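Local coordinates for putative aldehyde dehydrogenase (Burkholderia cenocepacia, PDB 4YWE), which probably oxidises aldehydes with NAD or NADP as electron acceptor, as other members of the aldehyde dehydrogenase family do, at residues 122-127 with 468-473; 114-119 with 450-455; 165-170 with 474-479. All blocks are in the same frame, centred on the assembly; numbering follows the deposited sequence.

Interaction 1. Residues 122-127 with 468-473; sequences AGAADK and KGFEAL
The contact of Ala124 with Phe470 and Leu473 is a small buried apolar packing site. It joins the C-terminal end of helix 104-124 to the turn that leads into the short helix 472-475 of this aldehyde dehydrogenase fold. No hydrogen bond crosses between residues 122-127 and 468-473. Ala124 points its methyl group at the opposite segment and touches two side chains there. CB of Ala124 lies 3.8 Å from CE2 of Phe470 and 3.9 Å from CD1 of Leu473. The ring of Phe470 swings towards the helix end because CG is anti to the backbone N (chi1 -163°). The far edge of the ring then meets the backbone of Lys127: CZ of Phe470 is 3.4 Å from O of Lys127, and that oxygen lies near the ring plane. Within its own segment, Leu473 lays CD1 over the centre of one ring face of Phe470, 3.9 Å above the plane. Residues Gly469 to Ala472 form a type I turn. N of Leu473 bonds O of Phe470 three residues back, which sets the two side chains on the same side of the backbone. NZ of Lys127 donates to O of Gly123 at 2.7 Å and forms a salt bridge with OD1 of Asp126 at 2.6 Å. Lys127 also makes a cation-pi contact with Phe120 of a second subunit. Ala124 and Phe470 both pack on Lys127 of that subunit, so the site is part of a subunit interface. Ala124, Phe470 and Leu473 join the segments by van der Waals packing. The carbonyl of Lys127 meets the ring edge, where the C-H groups carry a slight positive charge, so a weak electrostatic attraction probably adds to the packing.

Interaction 2. Residues 114-119 with 450-455; sequences LARYFE and GGVELP
Val452 packs against Arg116 and Tyr117 in a helix-to-loop contact of the aldehyde dehydrogenase fold, with a salt-bridge network beside it. Helix 104-124 supplies residues 114-119, and residues 450-455 belong to the loop between strands 440-443 and 463-464. Both methyls of Val452 touch Tyr117, and CG2 comes closer to Arg116. CG2 sits over the centre of the Tyr117 ring in a CH-pi contact, 3.7 Å from the centroid. CG1 of Val452 lies 3.5 Å from CD1 of Tyr117. CG2 of Val452 also touches CG of Arg116 at 3.6 Å, so it is wedged between ring and arginine. Arg116 leaves the helix with CG anti to the backbone N and bends at its second torsion (chi2 52°). This carries the guanidinium past the valine to Glu453, whose own bend (chi2 89°) helps its carboxylate reach it. NH1 of Arg116 makes a salt bridge with OE1 of Glu119 at 2.8 Å, from above that carboxylate plane. NH2 also pairs with Asp126 of a second subunit. NE of Arg116 donates to a water, which donates to OE2 of Glu453. That same OE2 accepts a hydrogen bond from NH2 of Arg116 at 2.9 Å, nearly straight (178°), in the guanidinium plane but from above the carboxylate plane.

Interaction 3. Residues 165-170 with 474-479; sequences GRSVGA and YGFTAL
Phe476 turns its ring towards helix 160-174 with CG anti to its carbonyl carbon (chi1 -77°), and chi2 of -71° sets the ring tilt against Ala170 and Ser167. Ala170 points its methyl group at the ring. CB of Ala170 lies 3.7 Å from both CD2 and CE2 of Phe476, at an oblique approach. One helical turn earlier, O of Ser167 comes to 3.4 Å from CZ of Phe476, also obliquely. OG of Ser167 is more distant, 4.0 Å from CZ of Phe476. Phe476 sits at the junction between the short helix 472-475 and strand 477-485. Helix 160-174 is the connection of a beta-alpha-beta crossover between the parallel strands 139-155 and 177-182. The contact sets the junction against this helix, and strand 477-485 pairs antiparallel with 139-155. Ala170, with Ala171 and Ala174, offers small side chains to the ring, and His229 meets it with the planes at about 70°. All three touching residues are buried, and no hydrogen bond crosses between the two segments. The contact is thus mostly apolar packing, with one close carbonyl oxygen, while the hydroxyl of Ser167 is satisfied by His153 and Ser231.

The three contacts form a connected region. The centres of interactions 1 and 3 are about 8 Å apart, those of interactions 1 and 2 about 10 Å. Interactions 1 and 2 share helix 104-124, and interactions 1 and 3 share helix 472-475. N of Gly469 and O of Val452, 2.6 Å apart, probably hydrogen-bond between interactions 1 and 2. CD2 of Leu473 packs on O of Ala170 between interactions 1 and 3, and Tyr117 packs on Arg166 between interactions 2 and 3. The side chain of the predicted active-site Glu256 is about 9 Å from that of Tyr117 and about 8 Å from that of Ser167, so neither contact touches it directly. Interaction 1 lies away from the annotated sites.

Interaction 1. Residues 122-127 with 468-473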
loop_
_atom_site.group_PDB
_atom_site.type_symbol
_atom_site.label_atom_id
_atom_site.label_comp_id
_atom_site.label_asym_id
_atom_site.label_seq_id
_atom_site.Cartn_x
_atom_site.Cartn_y
_atom_site.Cartn_z
ATOM N N ALA A 122 10.188 14.074 7.685
ATOM C CA ALA A 122 11.539 13.981 7.145
ATOM C C ALA A 122 11.820 12.564 6.666
ATOM O O ALA A 122 12.465 12.360 5.638
ATOM C CB ALA A 122 12.563 14.399 8.187
ATOM N N GLY A 123 11.331 11.586 7.420
ATOM C CA GLY A 123 11.523 10.192 7.073
ATOM C C GLY A 123 10.516 9.672 6.066
ATOM O O GLY A 123 10.695 8.593 5.506
ATOM N N ALA A 124 9.459 10.443 5.831
ATOM C CA ALA A 124 8.382 10.017 4.942
ATOM C C ALA A 124 8.592 10.489 3.508
ATOM O O ALA A 124 8.013 9.928 2.577
ATOM C CB ALA A 124 7.041 10.519 5.462
ATOM N N ALA A 125 9.418 11.518 3.341
ATOM C CA ALA A 125 9.618 12.165 2.046
ATOM C C ALA A 125 9.990 11.190 0.924
ATOM O O ALA A 125 9.350 11.176 -0.127
ATOM C CB ALA A 125 10.681 13.247 2.167
ATOM N N ASP A 126 11.017 10.374 1.142
ATOM C CA ASP A 126 11.481 9.476 0.087
ATOM C C ASP A 126 10.821 8.100 0.158
ATOM O O ASP A 126 11.326 7.132 -0.409
ATOM C CB ASP A 126 13.007 9.332 0.129
ATOM C CG ASP A 126 13.517 8.809 1.460
ATOM O OD1 ASP A 126 12.697 8.452 2.332
ATOM O OD2 ASP A 126 14.754 8.748 1.631
ATOM N N LYS A 127 9.693 8.020 0.855
ATOM C CA LYS A 127 8.961 6.766 0.973
ATOM C C LYS A 127 7.504 6.952 0.567
ATOM O O LYS A 127 6.659 6.090 0.813
ATOM C CB LYS A 127 9.069 6.221 2.396
ATOM C CG LYS A 127 10.509 5.930 2.790
ATOM C CD LYS A 127 10.661 5.650 4.263
ATOM C CE LYS A 127 12.125 5.708 4.655
ATOM N NZ LYS A 127 12.684 7.079 4.503
ATOM N N LYS A 468 -2.133 15.466 9.183
ATOM C CA LYS A 468 -1.324 14.650 10.095
ATOM C C LYS A 468 -1.104 13.250 9.518
ATOM O O LYS A 468 -1.776 12.841 8.569
ATOM C CB LYS A 468 -1.958 14.534 11.487
ATOM C CG LYS A 468 -2.264 15.844 12.186
ATOM C CD LYS A 468 -2.753 15.573 13.601
ATOM C CE LYS A 468 -3.331 16.816 14.255
ATOM N NZ LYS A 468 -3.785 16.533 15.646
ATOM N N GLY A 469 -0.156 12.518 10.095
ATOM C CA GLY A 469 0.142 11.169 9.651
ATOM C C GLY A 469 0.656 11.084 8.226
ATOM O O GLY A 469 0.809 12.098 7.546
ATOM N N PHE A 470 0.921 9.864 7.772
ATOM C CA PHE A 470 1.418 9.638 6.420
ATOM C C PHE A 470 0.350 9.989 5.388
ATOM O O PHE A 470 0.660 10.471 4.298
ATOM C CB PHE A 470 1.861 8.183 6.252
ATOM C CG PHE A 470 2.741 7.949 5.057
ATOM C CD1 PHE A 470 2.191 7.736 3.803
ATOM C CD2 PHE A 470 4.119 7.942 5.188
ATOM C CE1 PHE A 470 3.001 7.521 2.701
ATOM C CE2 PHE A 470 4.934 7.727 4.091
ATOM C CZ PHE A 470 4.374 7.517 2.847
ATOM N N GLU A 471 -0.908 9.757 5.754
ATOM C CA GLU A 471 -2.052 9.986 4.872
ATOM C C GLU A 471 -2.115 11.418 4.333
ATOM O O GLU A 471 -2.660 11.661 3.255
ATOM C CB GLU A 471 -3.351 9.654 5.617
ATOM C CG GLU A 471 -4.623 9.799 4.793
ATOM C CD GLU A 471 -4.845 8.636 3.845
ATOM O OE1 GLU A 471 -4.058 7.669 3.889
ATOM O OE2 GLU A 471 -5.812 8.689 3.055
ATOM N N ALA A 472 -1.549 12.359 5.081
ATOM C CA ALA A 472 -1.604 13.771 4.719
ATOM C C ALA A 472 -0.874 14.051 3.408
ATOM O O ALA A 472 -1.234 14.973 2.673
ATOM C CB ALA A 472 -1.024 14.623 5.839
ATOM N N LEU A 473 0.147 13.250 3.120
ATOM C CA LEU A 473 0.948 13.415 1.912
ATOM C C LEU A 473 0.122 13.233 0.638
ATOM O O LEU A 473 0.445 13.806 -0.402
ATOM C CB LEU A 473 2.121 12.432 1.914
ATOM C CG LEU A 473 3.114 12.552 3.072
ATOM C CD1 LEU A 473 4.175 11.471 2.976
ATOM C CD2 LEU A 473 3.753 13.933 3.093
#

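Interaction 2. Residues 114-119 with 450-455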
loop_
_atom_site.group_PDB
_atom_site.type_symbol
_atom_site.label_atom_id
_atom_site.label_comp_id
_atom_site.label_asym_id
_atom_site.label_seq_id
_atom_site.Cartn_x
_atom_site.Cartn_y
_atom_site.Cartn_z
ATOM N N LEU A 114 5.804 20.288 17.214
ATOM C CA LEU A 114 6.298 20.906 15.989
ATOM C C LEU A 114 7.547 20.193 15.483
ATOM O O LEU A 114 7.684 19.930 14.288
ATOM C CB LEU A 114 6.599 22.389 16.221
ATOM C CG LEU A 114 7.247 23.134 15.053
ATOM C CD1 LEU A 114 6.348 23.094 13.832
ATOM C CD2 LEU A 114 7.560 24.568 15.440
ATOM N N ALA A 115 8.452 19.881 16.404
ATOM C CA ALA A 115 9.675 19.167 16.064
ATOM C C ALA A 115 9.368 17.737 15.629
ATOM O O ALA A 115 10.055 17.175 14.775
ATOM C CB ALA A 115 10.635 19.167 17.244
ATOM N N ARG A 116 8.329 17.154 16.218
ATOM C CA ARG A 116 7.942 15.784 15.906
ATOM C C ARG A 116 7.340 15.705 14.505
ATOM O O ARG A 116 7.584 14.747 13.771
ATOM C CB ARG A 116 6.958 15.251 16.953
ATOM C CG ARG A 116 6.431 13.849 16.674
ATOM C CD ARG A 116 7.557 12.855 16.409
ATOM N NE ARG A 116 7.039 11.536 16.053
ATOM C CZ ARG A 116 7.716 10.625 15.360
ATOM N NH1 ARG A 116 8.945 10.886 14.935
ATOM N NH2 ARG A 116 7.160 9.453 15.086
ATOM N N TYR A 117 6.560 16.718 14.138
ATOM C CA TYR A 117 6.006 16.801 12.789
ATOM C C TYR A 117 7.109 16.788 11.737
ATOM O O TYR A 117 7.054 16.023 10.772
ATOM C CB TYR A 117 5.154 18.062 12.626
ATOM C CG TYR A 117 3.728 17.907 13.101
ATOM C CD1 TYR A 117 2.897 16.939 12.553
ATOM C CD2 TYR A 117 3.207 18.741 14.081
ATOM C CE1 TYR A 117 1.592 16.794 12.980
ATOM C CE2 TYR A 117 1.900 18.607 14.511
ATOM C CZ TYR A 117 1.099 17.632 13.957
ATOM O OH TYR A 117 -0.201 17.493 14.382
ATOM N N PHE A 118 8.114 17.637 11.933
ATOM C CA PHE A 118 9.214 17.750 10.984
ATOM C C PHE A 118 10.061 16.480 10.967
ATOM O O PHE A 118 10.525 16.056 9.912
ATOM C CB PHE A 118 10.078 18.969 11.313
ATOM C CG PHE A 118 9.402 20.282 11.028
ATOM C CD1 PHE A 118 8.555 20.415 9.940
ATOM C CD2 PHE A 118 9.604 21.376 11.851
ATOM C CE1 PHE A 118 7.927 21.618 9.673
ATOM C CE2 PHE A 118 8.979 22.583 11.589
ATOM C CZ PHE A 118 8.138 22.703 10.500
ATOM N N GLU A 119 10.247 15.874 12.134
ATOM C CA GLU A 119 10.997 14.624 12.238
ATOM C C GLU A 119 10.297 13.491 11.493
ATOM O O GLU A 119 10.928 12.735 10.750
ATOM C CB GLU A 119 11.189 14.233 13.705
ATOM C CG GLU A 119 11.949 12.933 13.901
ATOM C CD GLU A 119 11.981 12.487 15.351
ATOM O OE1 GLU A 119 10.924 12.537 16.015
ATOM O OE2 GLU A 119 13.065 12.089 15.826
ATOM N N GLY A 450 1.428 13.461 20.328
ATOM C CA GLY A 450 0.657 14.588 19.834
ATOM C C GLY A 450 -0.279 14.189 18.711
ATOM O O GLY A 450 -0.924 15.036 18.095
ATOM N N GLY A 451 -0.354 12.888 18.453
ATOM C CA GLY A 451 -1.173 12.374 17.372
ATOM C C GLY A 451 -0.626 12.774 16.018
ATOM O O GLY A 451 -1.378 12.960 15.062
ATOM N N VAL A 452 0.694 12.912 15.943
ATOM C CA VAL A 452 1.363 13.309 14.711
ATOM C C VAL A 452 1.162 12.246 13.634
ATOM O O VAL A 452 0.959 12.564 12.461
ATOM C CB VAL A 452 2.864 13.571 14.965
ATOM C CG1 VAL A 452 3.634 13.647 13.656
ATOM C CG2 VAL A 452 3.046 14.845 15.777
ATOM N N GLU A 453 1.197 10.983 14.046
ATOM C CA GLU A 453 1.058 9.867 13.118
ATOM C C GLU A 453 -0.402 9.564 12.792
ATOM O O GLU A 453 -0.691 8.776 11.892
ATOM C CB GLU A 453 1.727 8.613 13.690
ATOM C CG GLU A 453 3.196 8.780 14.051
ATOM C CD GLU A 453 3.408 9.260 15.475
ATOM O OE1 GLU A 453 2.535 9.977 16.007
ATOM O OE2 GLU A 453 4.453 8.917 16.067
ATOM N N LEU A 454 -1.319 10.189 13.522
ATOM C CA LEU A 454 -2.740 9.884 13.382
ATOM C C LEU A 454 -3.438 10.858 12.440
ATOM O O LEU A 454 -3.561 12.042 12.756
ATOM C CB LEU A 454 -3.428 9.906 14.749
ATOM C CG LEU A 454 -2.707 9.189 15.891
ATOM C CD1 LEU A 454 -3.526 9.266 17.169
ATOM C CD2 LEU A 454 -2.411 7.743 15.523
ATOM N N PRO A 455 -3.898 10.359 11.280
ATOM C CA PRO A 455 -4.623 11.188 10.311
ATOM C C PRO A 455 -5.814 11.895 10.949
ATOM O O PRO A 455 -6.634 11.261 11.614
ATOM C CB PRO A 455 -5.073 10.175 9.256
ATOM C CG PRO A 455 -4.044 9.093 9.334
ATOM C CD PRO A 455 -3.728 8.978 10.798
HETATM O O HOH W 1 5.146 11.067 17.915
#

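Interaction 3. Residues 165-170 with 474-479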
loop_
_atom_site.group_PDB
_atom_site.type_symbol
_atom_site.label_atom_id
_atom_site.label_comp_id
_atom_site.label_asym_id
_atom_site.label_seq_id
_atom_site.Cartn_x
_atom_site.Cartn_y
_atom_site.Cartn_z
ATOM N N GLY A 165 3.144 22.978 11.676
ATOM C CA GLY A 165 3.930 21.767 11.537
ATOM C C GLY A 165 3.266 20.667 10.734
ATOM O O GLY A 165 3.917 20.003 9.929
ATOM N N ARG A 166 1.969 20.468 10.946
ATOM C CA ARG A 166 1.254 19.411 10.242
ATOM C C ARG A 166 0.977 19.808 8.794
ATOM O O ARG A 166 0.994 18.964 7.900
ATOM C CB ARG A 166 -0.058 19.063 10.963
ATOM C CG ARG A 166 -1.182 20.072 10.791
ATOM C CD ARG A 166 -2.462 19.608 11.473
ATOM N NE ARG A 166 -3.563 20.535 11.231
ATOM C CZ ARG A 166 -4.675 20.581 11.954
ATOM N NH1 ARG A 166 -4.840 19.753 12.976
ATOM N NH2 ARG A 166 -5.623 21.460 11.659
ATOM N N SER A 167 0.743 21.098 8.565
ATOM C CA SER A 167 0.356 21.579 7.243
ATOM C C SER A 167 1.572 21.829 6.359
ATOM O O SER A 167 1.699 21.242 5.284
ATOM C CB SER A 167 -0.474 22.858 7.362
ATOM O OG SER A 167 -1.027 23.225 6.111
ATOM N N VAL A 168 2.462 22.701 6.819
ATOM C CA VAL A 168 3.647 23.066 6.052
ATOM C C VAL A 168 4.641 21.907 6.019
ATOM O O VAL A 168 5.304 21.675 5.010
ATOM C CB VAL A 168 4.297 24.342 6.623
ATOM C CG1 VAL A 168 5.532 24.726 5.821
ATOM C CG2 VAL A 168 3.292 25.482 6.630
ATOM N N GLY A 169 4.732 21.173 7.123
ATOM C CA GLY A 169 5.628 20.033 7.205
ATOM C C GLY A 169 5.319 18.949 6.190
ATOM O O GLY A 169 6.225 18.369 5.592
ATOM N N ALA A 170 4.033 18.678 5.993
ATOM C CA ALA A 170 3.604 17.679 5.022
ATOM C C ALA A 170 3.744 18.210 3.598
ATOM O O ALA A 170 4.140 17.479 2.690
ATOM C CB ALA A 170 2.167 17.256 5.293
ATOM N N TYR A 474 -0.937 12.432 0.720
ATOM C CA TYR A 474 -1.797 12.188 -0.436
ATOM C C TYR A 474 -2.636 13.419 -0.763
ATOM O O TYR A 474 -3.020 13.635 -1.913
ATOM C CB TYR A 474 -2.703 10.982 -0.193
ATOM C CG TYR A 474 -1.945 9.703 0.074
ATOM C CD1 TYR A 474 -1.249 9.061 -0.942
ATOM C CD2 TYR A 474 -1.924 9.137 1.343
ATOM C CE1 TYR A 474 -0.550 7.892 -0.700
ATOM C CE2 TYR A 474 -1.230 7.970 1.592
ATOM C CZ TYR A 474 -0.545 7.351 0.567
ATOM O OH TYR A 474 0.148 6.188 0.815
ATOM N N GLY A 475 -2.921 14.224 0.255
ATOM C CA GLY A 475 -3.654 15.460 0.060
ATOM C C GLY A 475 -2.780 16.572 -0.487
ATOM O O GLY A 475 -3.281 17.545 -1.052
ATOM N N PHE A 476 -1.469 16.428 -0.319
ATOM C CA PHE A 476 -0.524 17.440 -0.782
ATOM C C PHE A 476 0.177 17.021 -2.072
ATOM O O PHE A 476 1.133 17.667 -2.506
ATOM C CB PHE A 476 0.512 17.744 0.303
ATOM C CG PHE A 476 -0.012 18.615 1.409
ATOM C CD1 PHE A 476 -0.280 19.955 1.183
ATOM C CD2 PHE A 476 -0.235 18.097 2.675
ATOM C CE1 PHE A 476 -0.762 20.761 2.196
ATOM C CE2 PHE A 476 -0.717 18.899 3.692
ATOM C CZ PHE A 476 -0.980 20.231 3.453
ATOM N N THR A 477 -0.298 15.937 -2.677
ATOM C CA THR A 477 0.182 15.530 -3.992
ATOM C C THR A 477 -0.993 15.256 -4.924
ATOM O O THR A 477 -2.143 15.203 -4.489
ATOM C CB THR A 477 1.083 14.270 -3.929
ATOM O OG1 THR A 477 0.353 13.175 -3.361
ATOM C CG2 THR A 477 2.336 14.539 -3.101
ATOM N N ALA A 478 -0.694 15.098 -6.210
ATOM C CA ALA A 478 -1.699 14.737 -7.205
ATOM C C ALA A 478 -1.178 13.593 -8.062
ATOM O O ALA A 478 -0.033 13.618 -8.513
ATOM C CB ALA A 478 -2.057 15.930 -8.067
ATOM N N LEU A 479 -2.020 12.590 -8.287
ATOM C CA LEU A 479 -1.591 11.390 -8.993
ATOM C C LEU A 479 -1.511 11.612 -10.500
ATOM O O LEU A 479 -2.456 12.101 -11.124
ATOM C CB LEU A 479 -2.534 10.223 -8.690
ATOM C CG LEU A 479 -2.023 8.841 -9.102
ATOM C CD1 LEU A 479 -0.861 8.421 -8.217
ATOM C CD2 LEU A 479 -3.137 7.806 -9.060
#